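Local coordinates for Ice-binding protein 1 (Shewanella frigidimarina, PDB 6BG8), which binds ice as an adhesin that holds the bacterium on ice and inhibits ice-crystal growth, its DUF3494 ice-binding domain being the part described here, at residues A[110-124]-A[128-142]. Residues are numbered along the deposited sequence; the frame is centred on the assembly and turned at random.
Sequences AATQVCPIELGNLTL and VYKTAADVTLQTGTL
CG of Glu-118 is trans to the backbone N (chi1 170°) and the chain then folds back at chi2 (61°), which carries its carboxylate into the turn after strand 135-137 and within reach of Thr-136, Gln-138 and Thr-139. The two segments are consecutive coils at one end of the DUF3494 domain: their parallel ladders lie on separate faces, where 122-125 and 135-137 are outermost strands, consistent with the family's beta-solenoid. Glu-118 OE2 accepts three backbone N-H groups: Gln-138 N at 2.9 Å on its syn lone pair, Thr-139 N from above the carboxylate plane, and Gly-120 N on the anti side. Thr-136 OG1 donates to Glu-118 OE1 at 2.8 Å from the opposite side of the plane to Thr-139 N, so both oxygens are held and the carboxylate's rotation is restricted; four donors would probably favour the ionised form. Around this site the coils are joined by a nearly straight backbone bond from Thr-136 N to Ile-117 O and a more bent one from Leu-119 N to Thr-136 O.

At the other ladder, Gln-113 N to Val-128 O spans 2.7 Å, and Lys-130 then bonds Gln-113 O through its N and Cys-115 N through its O. Gln-113 and Tyr-129 run side by side in the same direction, with amide and ring planes 46° apart and NE2 3.5 Å from CE2. The carbonyl O of Val-114 meets the ring edge in plane, whereas Leu-124 CD1 lies over one face; the hydroxyl bonds Thr-125 O, and the ring of Phe-156, on strand 154-158, meets it with the two planes nearly parallel. Inside, Leu-119 CD1 reaches Val-135 CG1 at 3.5 Å, while Cys-115 SG touches the other methyl, CG2. Beside Asn-121, a water donates to its OD1 and accepts from Thr-141 N, 2.9 Å away.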
loop_
_atom_site.group_PDB
_atom_site.type_symbol
_atom_site.label_atom_id
_atom_site.label_comp_id
_atom_site.label_asym_id
_atom_site.label_seq_id
_atom_site.Cartn_x
_atom_site.Cartn_y
_atom_site.Cartn_z
ATOM N N ALA A 110 -12.078 -11.907 -14.244
ATOM C CA ALA A 110 -11.079 -11.776 -15.295
ATOM C C ALA A 110 -10.155 -12.977 -15.283
ATOM O O ALA A 110 -9.839 -13.524 -14.224
ATOM C CB ALA A 110 -10.256 -10.491 -15.136
ATOM N N ALA A 111 -9.705 -13.364 -16.475
ATOM C CA ALA A 111 -8.766 -14.467 -16.616
ATOM C C ALA A 111 -7.350 -14.006 -16.292
ATOM O O ALA A 111 -6.957 -12.875 -16.590
ATOM C CB ALA A 111 -8.818 -15.039 -18.033
ATOM N N THR A 112 -6.579 -14.906 -15.688
ATOM C CA THR A 112 -5.216 -14.604 -15.265
ATOM C C THR A 112 -4.239 -14.595 -16.440
ATOM O O THR A 112 -4.265 -15.481 -17.300
ATOM C CB THR A 112 -4.766 -15.633 -14.227
ATOM O OG1 THR A 112 -5.745 -15.719 -13.183
ATOM C CG2 THR A 112 -3.437 -15.237 -13.633
ATOM N N GLN A 113 -3.365 -13.591 -16.456
ATOM C CA GLN A 113 -2.264 -13.473 -17.402
ATOM C C GLN A 113 -0.939 -13.683 -16.681
ATOM O O GLN A 113 -0.853 -13.615 -15.449
ATOM C CB GLN A 113 -2.259 -12.098 -18.081
ATOM C CG GLN A 113 -3.567 -11.714 -18.728
ATOM C CD GLN A 113 -3.508 -10.347 -19.374
ATOM O OE1 GLN A 113 -4.315 -9.468 -19.059
ATOM N NE2 GLN A 113 -2.547 -10.154 -20.281
ATOM N N VAL A 114 0.104 -13.935 -17.464
ATOM C CA VAL A 114 1.439 -14.108 -16.906
ATOM C C VAL A 114 2.016 -12.746 -16.554
ATOM O O VAL A 114 2.025 -11.825 -17.385
ATOM C CB VAL A 114 2.360 -14.848 -17.891
ATOM C CG1 VAL A 114 3.804 -14.805 -17.379
ATOM C CG2 VAL A 114 1.892 -16.282 -18.112
ATOM N N CYS A 115 2.510 -12.619 -15.322
ATOM C CA CYS A 115 3.275 -11.445 -14.917
ATOM C C CYS A 115 4.733 -11.654 -15.297
ATOM O O CYS A 115 5.359 -12.605 -14.807
ATOM C CB CYS A 115 3.167 -11.210 -13.415
ATOM S SG CYS A 115 3.986 -9.663 -12.861
ATOM N N PRO A 116 5.309 -10.810 -16.149
ATOM C CA PRO A 116 6.744 -10.919 -16.439
ATOM C C PRO A 116 7.568 -10.706 -15.182
ATOM O O PRO A 116 7.181 -9.960 -14.285
ATOM C CB PRO A 116 6.990 -9.795 -17.449
ATOM C CG PRO A 116 5.633 -9.548 -18.061
ATOM C CD PRO A 116 4.674 -9.735 -16.926
ATOM N N ILE A 117 8.733 -11.353 -15.126
ATOM C CA ILE A 117 9.558 -11.184 -13.927
ATOM C C ILE A 117 10.361 -9.892 -13.945
ATOM O O ILE A 117 10.917 -9.507 -12.905
ATOM C CB ILE A 117 10.485 -12.394 -13.702
ATOM C CG1 ILE A 117 11.406 -12.623 -14.902
ATOM C CG2 ILE A 117 9.637 -13.631 -13.407
ATOM C CD1 ILE A 117 12.509 -13.649 -14.650
ATOM N N GLU A 118 10.438 -9.212 -15.088
ATOM C CA GLU A 118 10.939 -7.846 -15.167
ATOM C C GLU A 118 9.869 -6.986 -15.826
ATOM O O GLU A 118 9.404 -7.304 -16.927
ATOM C CB GLU A 118 12.254 -7.767 -15.957
ATOM C CG GLU A 118 12.704 -6.329 -16.287
ATOM C CD GLU A 118 12.956 -5.481 -15.046
ATOM O OE1 GLU A 118 13.628 -5.974 -14.119
ATOM O OE2 GLU A 118 12.503 -4.311 -14.997
ATOM N N LEU A 119 9.470 -5.908 -15.151
ATOM C CA LEU A 119 8.385 -5.053 -15.621
ATOM C C LEU A 119 8.872 -3.760 -16.267
ATOM O O LEU A 119 8.054 -3.005 -16.808
ATOM C CB LEU A 119 7.426 -4.734 -14.464
ATOM C CG LEU A 119 6.618 -5.917 -13.921
ATOM C CD1 LEU A 119 5.852 -5.549 -12.656
ATOM C CD2 LEU A 119 5.666 -6.445 -14.979
ATOM N N GLY A 120 10.176 -3.493 -16.252
ATOM C CA GLY A 120 10.684 -2.293 -16.892
ATOM C C GLY A 120 10.539 -2.331 -18.405
ATOM O O GLY A 120 10.594 -3.386 -19.037
ATOM N N ASN A 121 10.335 -1.143 -18.980
ATOM C CA ASN A 121 10.218 -0.920 -20.427
ATOM C C ASN A 121 9.005 -1.619 -21.031
ATOM O O ASN A 121 8.948 -1.837 -22.248
ATOM C CB ASN A 121 11.494 -1.342 -21.169
ATOM C CG ASN A 121 12.684 -0.476 -20.814
ATOM O OD1 ASN A 121 12.554 0.735 -20.605
ATOM N ND2 ASN A 121 13.859 -1.090 -20.744
ATOM N N LEU A 122 8.021 -1.968 -20.206
ATOM C CA LEU A 122 6.779 -2.559 -20.676
ATOM C C LEU A 122 5.645 -1.546 -20.603
ATOM O O LEU A 122 5.658 -0.632 -19.774
ATOM C CB LEU A 122 6.395 -3.789 -19.853
ATOM C CG LEU A 122 7.380 -4.953 -19.837
ATOM C CD1 LEU A 122 6.787 -6.089 -19.015
ATOM C CD2 LEU A 122 7.671 -5.395 -21.263
ATOM N N THR A 123 4.668 -1.719 -21.491
ATOM C CA THR A 123 3.372 -1.058 -21.387
ATOM C C THR A 123 2.326 -2.156 -21.261
ATOM O O THR A 123 2.182 -2.980 -22.170
ATOM C CB THR A 123 3.092 -0.159 -22.596
ATOM O OG1 THR A 123 4.085 0.877 -22.667
ATOM C CG2 THR A 123 1.712 0.479 -22.474
ATOM N N LEU A 124 1.630 -2.190 -20.133
ATOM C CA LEU A 124 0.635 -3.223 -19.853
ATOM C C LEU A 124 -0.759 -2.621 -19.777
ATOM O O LEU A 124 -0.941 -1.508 -19.272
ATOM C CB LEU A 124 0.944 -3.952 -18.540
ATOM C CG LEU A 124 2.228 -4.785 -18.533
ATOM C CD1 LEU A 124 2.443 -5.452 -17.163
ATOM C CD2 LEU A 124 2.208 -5.811 -19.660
ATOM N N VAL A 128 -5.148 -9.078 -14.712
ATOM C CA VAL A 128 -4.585 -9.777 -13.561
ATOM C C VAL A 128 -3.317 -10.470 -14.021
ATOM O O VAL A 128 -3.370 -11.343 -14.899
ATOM C CB VAL A 128 -5.561 -10.814 -12.987
ATOM C CG1 VAL A 128 -4.896 -11.574 -11.824
ATOM C CG2 VAL A 128 -6.857 -10.153 -12.560
ATOM N N TYR A 129 -2.189 -10.110 -13.414
ATOM C CA TYR A 129 -0.883 -10.614 -13.817
ATOM C C TYR A 129 -0.275 -11.385 -12.659
ATOM O O TYR A 129 -0.008 -10.810 -11.598
ATOM C CB TYR A 129 0.025 -9.454 -14.247
ATOM C CG TYR A 129 -0.514 -8.705 -15.436
ATOM C CD1 TYR A 129 -1.388 -7.635 -15.276
ATOM C CD2 TYR A 129 -0.192 -9.095 -16.731
ATOM C CE1 TYR A 129 -1.891 -6.957 -16.365
ATOM C CE2 TYR A 129 -0.692 -8.414 -17.832
ATOM C CZ TYR A 129 -1.543 -7.345 -17.640
ATOM O OH TYR A 129 -2.057 -6.669 -18.727
ATOM N N LYS A 130 -0.060 -12.683 -12.864
ATOM C CA LYS A 130 0.355 -13.593 -11.802
ATOM C C LYS A 130 1.691 -14.238 -12.144
ATOM O O LYS A 130 1.945 -14.589 -13.303
ATOM C CB LYS A 130 -0.699 -14.676 -11.582
ATOM C CG LYS A 130 -0.410 -15.609 -10.413
ATOM C CD LYS A 130 -1.514 -16.654 -10.320
ATOM C CE LYS A 130 -1.169 -17.771 -9.333
ATOM N NZ LYS A 130 -0.907 -17.253 -7.957
ATOM N N THR A 131 2.543 -14.372 -11.130
ATOM C CA THR A 131 3.747 -15.181 -11.220
ATOM C C THR A 131 4.048 -15.707 -9.830
ATOM O O THR A 131 3.719 -15.067 -8.827
ATOM C CB THR A 131 4.957 -14.405 -11.758
ATOM O OG1 THR A 131 6.102 -15.276 -11.829
ATOM C CG2 THR A 131 5.277 -13.234 -10.858
ATOM N N ALA A 132 4.664 -16.885 -9.783
ATOM C CA ALA A 132 5.095 -17.476 -8.525
ATOM C C ALA A 132 6.509 -17.055 -8.131
ATOM O O ALA A 132 6.930 -17.319 -6.995
ATOM C CB ALA A 132 5.000 -19.006 -8.616
ATOM N N ALA A 133 7.232 -16.379 -9.023
ATOM C CA ALA A 133 8.614 -15.999 -8.781
ATOM C C ALA A 133 8.672 -14.590 -8.191
ATOM O O ALA A 133 7.647 -14.004 -7.837
ATOM C CB ALA A 133 9.415 -16.105 -10.076
ATOM N N ASP A 134 9.885 -14.047 -8.057
ATOM C CA ASP A 134 10.073 -12.641 -7.717
ATOM C C ASP A 134 9.945 -11.781 -8.970
ATOM O O ASP A 134 10.233 -12.227 -10.088
ATOM C CB ASP A 134 11.456 -12.386 -7.097
ATOM C CG ASP A 134 11.804 -13.348 -5.981
ATOM O OD1 ASP A 134 11.013 -13.480 -5.030
ATOM O OD2 ASP A 134 12.891 -13.961 -6.042
ATOM N N VAL A 135 9.541 -10.524 -8.779
ATOM C CA VAL A 135 9.404 -9.572 -9.877
ATOM C C VAL A 135 10.272 -8.354 -9.591
ATOM O O VAL A 135 10.292 -7.842 -8.466
ATOM C CB VAL A 135 7.945 -9.129 -10.092
ATOM C CG1 VAL A 135 7.889 -8.010 -11.139
ATOM C CG2 VAL A 135 7.076 -10.309 -10.496
ATOM N N THR A 136 10.979 -7.884 -10.609
ATOM C CA THR A 136 11.723 -6.642 -10.502
ATOM C C THR A 136 11.182 -5.630 -11.501
ATOM O O THR A 136 10.667 -5.991 -12.564
ATOM C CB THR A 136 13.225 -6.861 -10.727
ATOM O OG1 THR A 136 13.425 -7.643 -11.913
ATOM C CG2 THR A 136 13.824 -7.588 -9.528
ATOM N N LEU A 137 11.294 -4.356 -11.127
ATOM C CA LEU A 137 10.940 -3.225 -11.981
ATOM C C LEU A 137 12.157 -2.309 -11.943
ATOM O O LEU A 137 12.249 -1.438 -11.077
ATOM C CB LEU A 137 9.668 -2.541 -11.488
ATOM C CG LEU A 137 9.268 -1.169 -12.039
ATOM C CD1 LEU A 137 9.466 -1.073 -13.549
ATOM C CD2 LEU A 137 7.821 -0.894 -11.664
ATOM N N GLN A 138 13.108 -2.527 -12.854
ATOM C CA GLN A 138 14.358 -1.778 -12.771
ATOM C C GLN A 138 14.987 -1.426 -14.117
ATOM O O GLN A 138 15.796 -0.498 -14.186
ATOM C CB GLN A 138 15.378 -2.548 -11.925
ATOM C CG GLN A 138 15.698 -3.960 -12.394
ATOM C CD GLN A 138 16.429 -4.749 -11.315
ATOM O OE1 GLN A 138 16.693 -4.232 -10.227
ATOM N NE2 GLN A 138 16.721 -6.016 -11.596
ATOM N N THR A 139 14.655 -2.147 -15.191
ATOM C CA THR A 139 15.312 -1.816 -16.455
ATOM C C THR A 139 14.796 -0.522 -17.054
ATOM O O THR A 139 15.421 0.016 -17.976
ATOM C CB THR A 139 15.145 -2.948 -17.466
ATOM O OG1 THR A 139 13.748 -3.171 -17.707
ATOM C CG2 THR A 139 15.780 -4.219 -16.944
ATOM N N GLY A 140 13.679 -0.014 -16.553
ATOM C CA GLY A 140 13.062 1.160 -17.131
ATOM C C GLY A 140 11.731 1.406 -16.458
ATOM O O GLY A 140 11.494 0.950 -15.340
ATOM N N THR A 141 10.865 2.104 -17.172
ATOM C CA THR A 141 9.573 2.517 -16.653
ATOM C C THR A 141 8.527 1.469 -16.996
ATOM O O THR A 141 8.516 0.931 -18.105
ATOM C CB THR A 141 9.173 3.859 -17.267
ATOM O OG1 THR A 141 10.067 4.877 -16.809
ATOM C CG2 THR A 141 7.745 4.229 -16.896
ATOM N N LEU A 142 7.639 1.196 -16.049
ATOM C CA LEU A 142 6.433 0.433 -16.331
ATOM C C LEU A 142 5.309 1.422 -16.623
ATOM O O LEU A 142 4.995 2.270 -15.784
ATOM C CB LEU A 142 6.059 -0.475 -15.160
ATOM C CG LEU A 142 4.667 -1.118 -15.256
ATOM C CD1 LEU A 142 4.574 -2.047 -16.478
ATOM C CD2 LEU A 142 4.328 -1.863 -13.965
HETATM O O HOH W 1 -6.395 -10.363 -16.996
HETATM O O HOH W 2 6.347 -15.061 -14.574
HETATM O O HOH W 3 12.673 -10.930 -10.842
HETATM O O HOH W 4 13.532 -5.192 -19.595
HETATM O O HOH W 5 11.529 2.919 -19.905
HETATM O O HOH W 6 7.179 2.033 -20.319
#